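Local atomic coordinates of galactose-binding lectin (Enterobacter cloacae subsp. cloacae, PDB entry 6YF6), a protein that binds a fucose derivative at a calcium site in its C-terminal lectin domain, the part described here, and probably also galactose. Residues N10-D14 against Q101-W105; E51-L57 against Q118-V124. One frame throughout, in Å; residues are numbered along the deposited sequence.

Contact 1 of 2, residues N10-D14 against Q101-W105; sequences NFERD and QANEW
Glu-12 reaches across to Trp-105 with its carboxylate and takes the backbone N-H there. The bond from Trp-105 N to Glu-12 OE2 is 2.9 Å and nearly straight, at 163°. It arrives on the syn side of the carboxylate, 19° out of its plane. The same oxygen lies in the plane of the indole, at its edge, with Glu-12 OE2 3.3 Å from Trp-105 CD1. The two side chains cross at about a right angle. Carboxylate and ring planes are turned 52° apart. The chain of Glu-12 is fully extended beyond CG, which carries the acid the whole way to the other loop.

Its other oxygen is held by a water. Water 1 donates to Glu-12 OE1 at 2.7 Å and to Trp-105 O at 2.7 Å. It also accepts a weak bond from Asn-10 ND2. The two carboxylate oxygens thus serve the N-H and, through the water, the C=O of one residue. Asn-10 OD1 accepts from Glu-12 N at 3.0 Å, an Asx turn that sets the start of the acid. Arg-13 is poorly ordered; its NH1 lies 3.6 Å from Ala-102 O.

Lys-138 makes a cation-pi contact with the Trp-105 ring, and Ala-33 of the second subunit packs against Trp-105. The arrangement joins two surface loops: an Asx turn at Asn-10 presents Glu-12 to the backbone just beyond the type II beta turn of Gln-101 to Glu-104.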
loop_
_atom_site.group_PDB
_atom_site.type_symbol
_atom_site.label_atom_id
_atom_site.label_comp_id
_atom_site.label_asym_id
_atom_site.label_seq_id
_atom_site.Cartn_x
_atom_site.Cartn_y
_atom_site.Cartn_z
ATOM N N ASN A 10 8.262 -2.315 -0.581
ATOM C CA ASN A 10 7.773 -0.951 -0.407
ATOM C C ASN A 10 8.900 0.039 -0.147
ATOM O O ASN A 10 8.639 1.244 -0.043
ATOM C CB ASN A 10 6.742 -0.889 0.728
ATOM C CG ASN A 10 7.271 -1.442 2.043
ATOM O OD1 ASN A 10 8.480 -1.538 2.255
ATOM N ND2 ASN A 10 6.357 -1.799 2.936
ATOM N N PHE A 11 10.142 -0.439 -0.049
ATOM C CA PHE A 11 11.344 0.378 0.093
ATOM C C PHE A 11 11.488 0.991 1.482
ATOM O O PHE A 11 12.288 1.912 1.672
ATOM C CB PHE A 11 11.398 1.472 -0.982
ATOM C CG PHE A 11 11.493 0.929 -2.384
ATOM C CD1 PHE A 11 10.370 0.855 -3.191
ATOM C CD2 PHE A 11 12.699 0.464 -2.881
ATOM C CE1 PHE A 11 10.451 0.339 -4.475
ATOM C CE2 PHE A 11 12.786 -0.052 -4.161
ATOM C CZ PHE A 11 11.660 -0.114 -4.958
ATOM N N GLU A 12 10.743 0.492 2.468
ATOM C CA GLU A 12 10.979 0.889 3.850
ATOM C C GLU A 12 12.422 0.585 4.236
ATOM O O GLU A 12 12.988 -0.436 3.834
ATOM C CB GLU A 12 10.018 0.158 4.790
ATOM C CG GLU A 12 8.614 0.743 4.837
ATOM C CD GLU A 12 7.696 -0.006 5.787
ATOM O OE1 GLU A 12 8.176 -0.925 6.486
ATOM O OE2 GLU A 12 6.494 0.325 5.835
ATOM N N ARG A 13 13.023 1.478 5.016
ATOM C CA ARG A 13 14.406 1.331 5.461
ATOM C C ARG A 13 15.385 1.317 4.291
ATOM O O ARG A 13 16.520 0.846 4.429
ATOM C CB ARG A 13 14.586 0.062 6.305
ATOM C CG ARG A 13 13.506 -0.169 7.364
ATOM C CD ARG A 13 13.584 0.836 8.504
ATOM N NE ARG A 13 13.135 2.168 8.100
ATOM C CZ ARG A 13 12.008 2.756 8.502
ATOM N NH1 ARG A 13 11.172 2.146 9.336
ATOM N NH2 ARG A 13 11.716 3.973 8.063
ATOM N N ASP A 14 14.961 1.825 3.133
ATOM C CA ASP A 14 15.788 1.849 1.927
ATOM C C ASP A 14 16.174 0.442 1.478
ATOM O O ASP A 14 17.217 0.241 0.852
ATOM C CB ASP A 14 17.040 2.706 2.135
ATOM C CG ASP A 14 16.713 4.171 2.341
ATOM O OD1 ASP A 14 15.514 4.523 2.334
ATOM O OD2 ASP A 14 17.657 4.971 2.509
ATOM N N GLN A 101 7.531 -1.725 15.727
ATOM C CA GLN A 101 8.547 -0.863 15.107
ATOM C C GLN A 101 7.909 0.386 14.508
ATOM O O GLN A 101 6.951 0.293 13.734
ATOM C CB GLN A 101 9.308 -1.636 14.030
ATOM C CG GLN A 101 10.468 -0.866 13.424
ATOM C CD GLN A 101 11.583 -1.769 12.933
ATOM O OE1 GLN A 101 11.921 -1.769 11.750
ATOM N NE2 GLN A 101 12.165 -2.544 13.844
ATOM N N ALA A 102 8.440 1.555 14.866
ATOM C CA ALA A 102 7.895 2.806 14.355
ATOM C C ALA A 102 8.032 2.858 12.838
ATOM O O ALA A 102 9.086 2.529 12.285
ATOM C CB ALA A 102 8.609 3.996 14.996
ATOM N N ASN A 103 6.950 3.249 12.168
ATOM C CA ASN A 103 6.919 3.467 10.722
ATOM C C ASN A 103 7.176 2.197 9.920
ATOM O O ASN A 103 7.579 2.268 8.754
ATOM C CB ASN A 103 7.910 4.565 10.330
ATOM C CG ASN A 103 7.672 5.845 11.100
ATOM O OD1 ASN A 103 6.612 6.460 10.985
ATOM N ND2 ASN A 103 8.644 6.239 11.913
ATOM N N GLU A 104 6.941 1.030 10.513
ATOM C CA GLU A 104 6.852 -0.222 9.770
ATOM C C GLU A 104 5.372 -0.473 9.505
ATOM O O GLU A 104 4.601 -0.726 10.438
ATOM C CB GLU A 104 7.481 -1.383 10.534
ATOM C CG GLU A 104 7.134 -2.743 9.945
ATOM C CD GLU A 104 7.978 -3.871 10.507
ATOM O OE1 GLU A 104 8.658 -3.660 11.533
ATOM O OE2 GLU A 104 7.959 -4.971 9.915
ATOM N N TRP A 105 4.970 -0.383 8.246
ATOM C CA TRP A 105 3.569 -0.532 7.881
ATOM C C TRP A 105 3.250 -2.012 7.717
ATOM O O TRP A 105 3.915 -2.720 6.954
ATOM C CB TRP A 105 3.262 0.260 6.613
ATOM C CG TRP A 105 3.248 1.747 6.884
ATOM C CD1 TRP A 105 4.294 2.618 6.755
ATOM C CD2 TRP A 105 2.138 2.524 7.351
ATOM N NE1 TRP A 105 3.902 3.888 7.107
ATOM C CE2 TRP A 105 2.585 3.857 7.478
ATOM C CE3 TRP A 105 0.813 2.222 7.679
ATOM C CZ2 TRP A 105 1.750 4.885 7.910
ATOM C CZ3 TRP A 105 -0.015 3.245 8.111
ATOM C CH2 TRP A 105 0.458 4.561 8.221
HETATM O O HOH W 1 6.432 -2.917 6.056
#

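Contact 2 of 2, residues E51-L57 against Q118-V124; sequences EILKKTL and QAELAVV
Leu-57 and Ala-119 pair through both their backbone N-H and C=O groups, and so do Lys-55 and Leu-121. The strand segments 54-57 and 118-124 run antiparallel, at 169°. In the second pair, Leu-121 N to Lys-55 O is 2.8 Å and Lys-55 N to Leu-121 O is 3.0 Å. The ladder shifts by one residue between Glu-51 and Leu-53, a beta bulge. There Ile-52 N donates to Val-123 O at 2.8 Å, while Val-123 N donates to Leu-53 O.

Apolar side chains gather on the face of Leu-53, Leu-57, Leu-121 and Val-123. Leu-57 CB meets Leu-121 CD1 at 4.0 Å. At the bulge, Ile-52 CD1 reaches Val-123 CG1 at 3.8 Å. Ile-52 CG1 sits between the backbone N and the carbonyl carbon (chi1 64°), which brings that branch over Val-123. On the other face the carboxylate of Glu-51 lies over the methyl of Ala-122, with Glu-51 CD 3.5 Å from Ala-122 CB. The methyl CG2 of Thr-56 touches the amide end of Gln-118, 3.5 Å from Gln-118 NE2.

Further out, Arg-87 forms a salt bridge with Glu-51, and a long one joins Glu-51 to Lys-54. Leu-53 and Lys-54 continue the sheet into the second subunit. The chemistry is that of a beta sandwich. Leu-57, Leu-121 and Val-123 pack against Trp-68, Leu-140 and Ile-142 of the facing sheet. On their face, the amino group of Lys-55 forms a salt bridge with Asp-7 of the second subunit. The opposite face combines charged Glu-51, Lys-54 and Glu-120 with buried Ala-122 and Val-124.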
loop_
_atom_site.group_PDB
_atom_site.type_symbol
_atom_site.label_atom_id
_atom_site.label_comp_id
_atom_site.label_asym_id
_atom_site.label_seq_id
_atom_site.Cartn_x
_atom_site.Cartn_y
_atom_site.Cartn_z
ATOM N N GLU A 51 -13.532 1.235 20.797
ATOM C CA GLU A 51 -13.687 1.386 19.354
ATOM C C GLU A 51 -13.202 2.772 18.941
ATOM O O GLU A 51 -13.755 3.788 19.376
ATOM C CB GLU A 51 -15.143 1.147 18.957
ATOM C CG GLU A 51 -15.640 -0.247 19.366
ATOM C CD GLU A 51 -17.052 -0.566 18.904
ATOM O OE1 GLU A 51 -17.768 0.344 18.441
ATOM O OE2 GLU A 51 -17.448 -1.747 19.006
ATOM N N ILE A 52 -12.155 2.810 18.113
ATOM C CA ILE A 52 -11.512 4.065 17.735
ATOM C C ILE A 52 -11.918 4.557 16.349
ATOM O O ILE A 52 -11.776 5.759 16.067
ATOM C CB ILE A 52 -9.975 3.927 17.805
ATOM C CG1 ILE A 52 -9.489 2.898 16.780
ATOM C CG2 ILE A 52 -9.542 3.526 19.209
ATOM C CD1 ILE A 52 -7.988 2.707 16.754
ATOM N N LEU A 53 -12.379 3.671 15.469
ATOM C CA LEU A 53 -12.891 4.045 14.159
ATOM C C LEU A 53 -14.101 3.171 13.866
ATOM O O LEU A 53 -14.066 1.964 14.116
ATOM C CB LEU A 53 -11.848 3.849 13.052
ATOM C CG LEU A 53 -10.949 4.997 12.594
ATOM C CD1 LEU A 53 -10.177 4.524 11.355
ATOM C CD2 LEU A 53 -11.718 6.277 12.306
ATOM N N LYS A 54 -15.158 3.767 13.320
ATOM C CA LYS A 54 -16.398 3.037 13.093
ATOM C C LYS A 54 -16.958 3.362 11.717
ATOM O O LYS A 54 -16.818 4.481 11.217
ATOM C CB LYS A 54 -17.436 3.358 14.179
ATOM C CG LYS A 54 -17.136 2.702 15.519
ATOM C CD LYS A 54 -18.060 3.210 16.615
ATOM C CE LYS A 54 -19.399 2.493 16.603
ATOM N NZ LYS A 54 -20.325 3.050 17.630
ATOM N N LYS A 55 -17.584 2.354 11.105
ATOM C CA LYS A 55 -18.276 2.537 9.838
ATOM C C LYS A 55 -19.353 1.470 9.690
ATOM O O LYS A 55 -19.110 0.293 9.968
ATOM C CB LYS A 55 -17.323 2.456 8.639
ATOM C CG LYS A 55 -18.050 2.534 7.305
ATOM C CD LYS A 55 -17.097 2.664 6.126
ATOM C CE LYS A 55 -17.856 2.655 4.805
ATOM N NZ LYS A 55 -16.954 2.870 3.644
ATOM N N THR A 56 -20.530 1.891 9.238
ATOM C CA THR A 56 -21.564 0.956 8.804
ATOM C C THR A 56 -21.383 0.758 7.303
ATOM O O THR A 56 -21.783 1.600 6.495
ATOM C CB THR A 56 -22.957 1.465 9.150
ATOM O OG1 THR A 56 -23.064 1.624 10.570
ATOM C CG2 THR A 56 -24.016 0.468 8.685
ATOM N N LEU A 57 -20.759 -0.356 6.934
ATOM C CA LEU A 57 -20.482 -0.669 5.537
ATOM C C LEU A 57 -21.736 -1.216 4.867
ATOM O O LEU A 57 -22.311 -2.206 5.332
ATOM C CB LEU A 57 -19.345 -1.680 5.450
ATOM C CG LEU A 57 -18.845 -2.040 4.052
ATOM C CD1 LEU A 57 -18.144 -0.855 3.408
ATOM C CD2 LEU A 57 -17.919 -3.238 4.146
ATOM N N GLN A 118 -25.669 -4.748 5.225
ATOM C CA GLN A 118 -24.647 -3.913 5.835
ATOM C C GLN A 118 -24.066 -4.613 7.054
ATOM O O GLN A 118 -24.642 -5.563 7.590
ATOM C CB GLN A 118 -25.209 -2.543 6.232
ATOM C CG GLN A 118 -26.367 -2.612 7.214
ATOM C CD GLN A 118 -26.965 -1.250 7.502
ATOM O OE1 GLN A 118 -27.215 -0.465 6.586
ATOM N NE2 GLN A 118 -27.199 -0.960 8.778
ATOM N N ALA A 119 -22.908 -4.117 7.486
ATOM C CA ALA A 119 -22.225 -4.612 8.670
ATOM C C ALA A 119 -21.653 -3.432 9.437
ATOM O O ALA A 119 -21.182 -2.462 8.835
ATOM C CB ALA A 119 -21.100 -5.589 8.311
ATOM N N GLU A 120 -21.702 -3.519 10.762
ATOM C CA GLU A 120 -21.148 -2.491 11.637
ATOM C C GLU A 120 -19.704 -2.869 11.949
ATOM O O GLU A 120 -19.449 -3.853 12.652
ATOM C CB GLU A 120 -21.982 -2.358 12.908
ATOM C CG GLU A 120 -23.364 -1.756 12.669
ATOM C CD GLU A 120 -24.189 -1.636 13.939
ATOM O OE1 GLU A 120 -23.679 -1.084 14.937
ATOM O OE2 GLU A 120 -25.353 -2.090 13.939
ATOM N N LEU A 121 -18.764 -2.097 11.414
ATOM C CA LEU A 121 -17.343 -2.361 11.573
ATOM C C LEU A 121 -16.737 -1.399 12.583
ATOM O O LEU A 121 -17.111 -0.223 12.641
ATOM C CB LEU A 121 -16.612 -2.223 10.239
ATOM C CG LEU A 121 -17.161 -3.079 9.098
ATOM C CD1 LEU A 121 -16.356 -2.839 7.829
ATOM C CD2 LEU A 121 -17.159 -4.553 9.493
ATOM N N ALA A 122 -15.784 -1.897 13.363
ATOM C CA ALA A 122 -15.073 -1.051 14.306
ATOM C C ALA A 122 -13.635 -1.531 14.416
ATOM O O ALA A 122 -13.379 -2.735 14.486
ATOM C CB ALA A 122 -15.744 -1.061 15.684
ATOM N N VAL A 123 -12.706 -0.577 14.399
ATOM C CA VAL A 123 -11.322 -0.823 14.783
ATOM C C VAL A 123 -11.222 -0.602 16.286
ATOM O O VAL A 123 -11.749 0.385 16.813
ATOM C CB VAL A 123 -10.364 0.099 14.014
ATOM C CG1 VAL A 123 -8.924 -0.172 14.413
ATOM C CG2 VAL A 123 -10.545 -0.082 12.512
ATOM N N VAL A 124 -10.555 -1.521 16.980
ATOM C CA VAL A 124 -10.588 -1.589 18.436
ATOM C C VAL A 124 -9.172 -1.460 18.975
ATOM O O VAL A 124 -8.273 -2.198 18.556
ATOM C CB VAL A 124 -11.234 -2.902 18.920
ATOM C CG1 VAL A 124 -11.213 -2.980 20.440
ATOM C CG2 VAL A 124 -12.658 -3.023 18.392
#

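Overall arrangement
From the N terminus, the chain enters contact 1 at residues 10-14, in the loop after strand 7-9. It runs through strand 29-40 to residues 51-57, the first half of contact 2. Residues 101-105 then close contact 1 before strand 106-113. Residues 118-124 close contact 2 last, so the two closures cross. Contact 1 ties the N-terminal loop to the connection leading from one sheet to the other. Contact 2 joins two neighbouring strands within one sheet. Their centres are about 27 Å apart, on opposite sides of the chain's centre, and they do not touch. Both reach the second subunit.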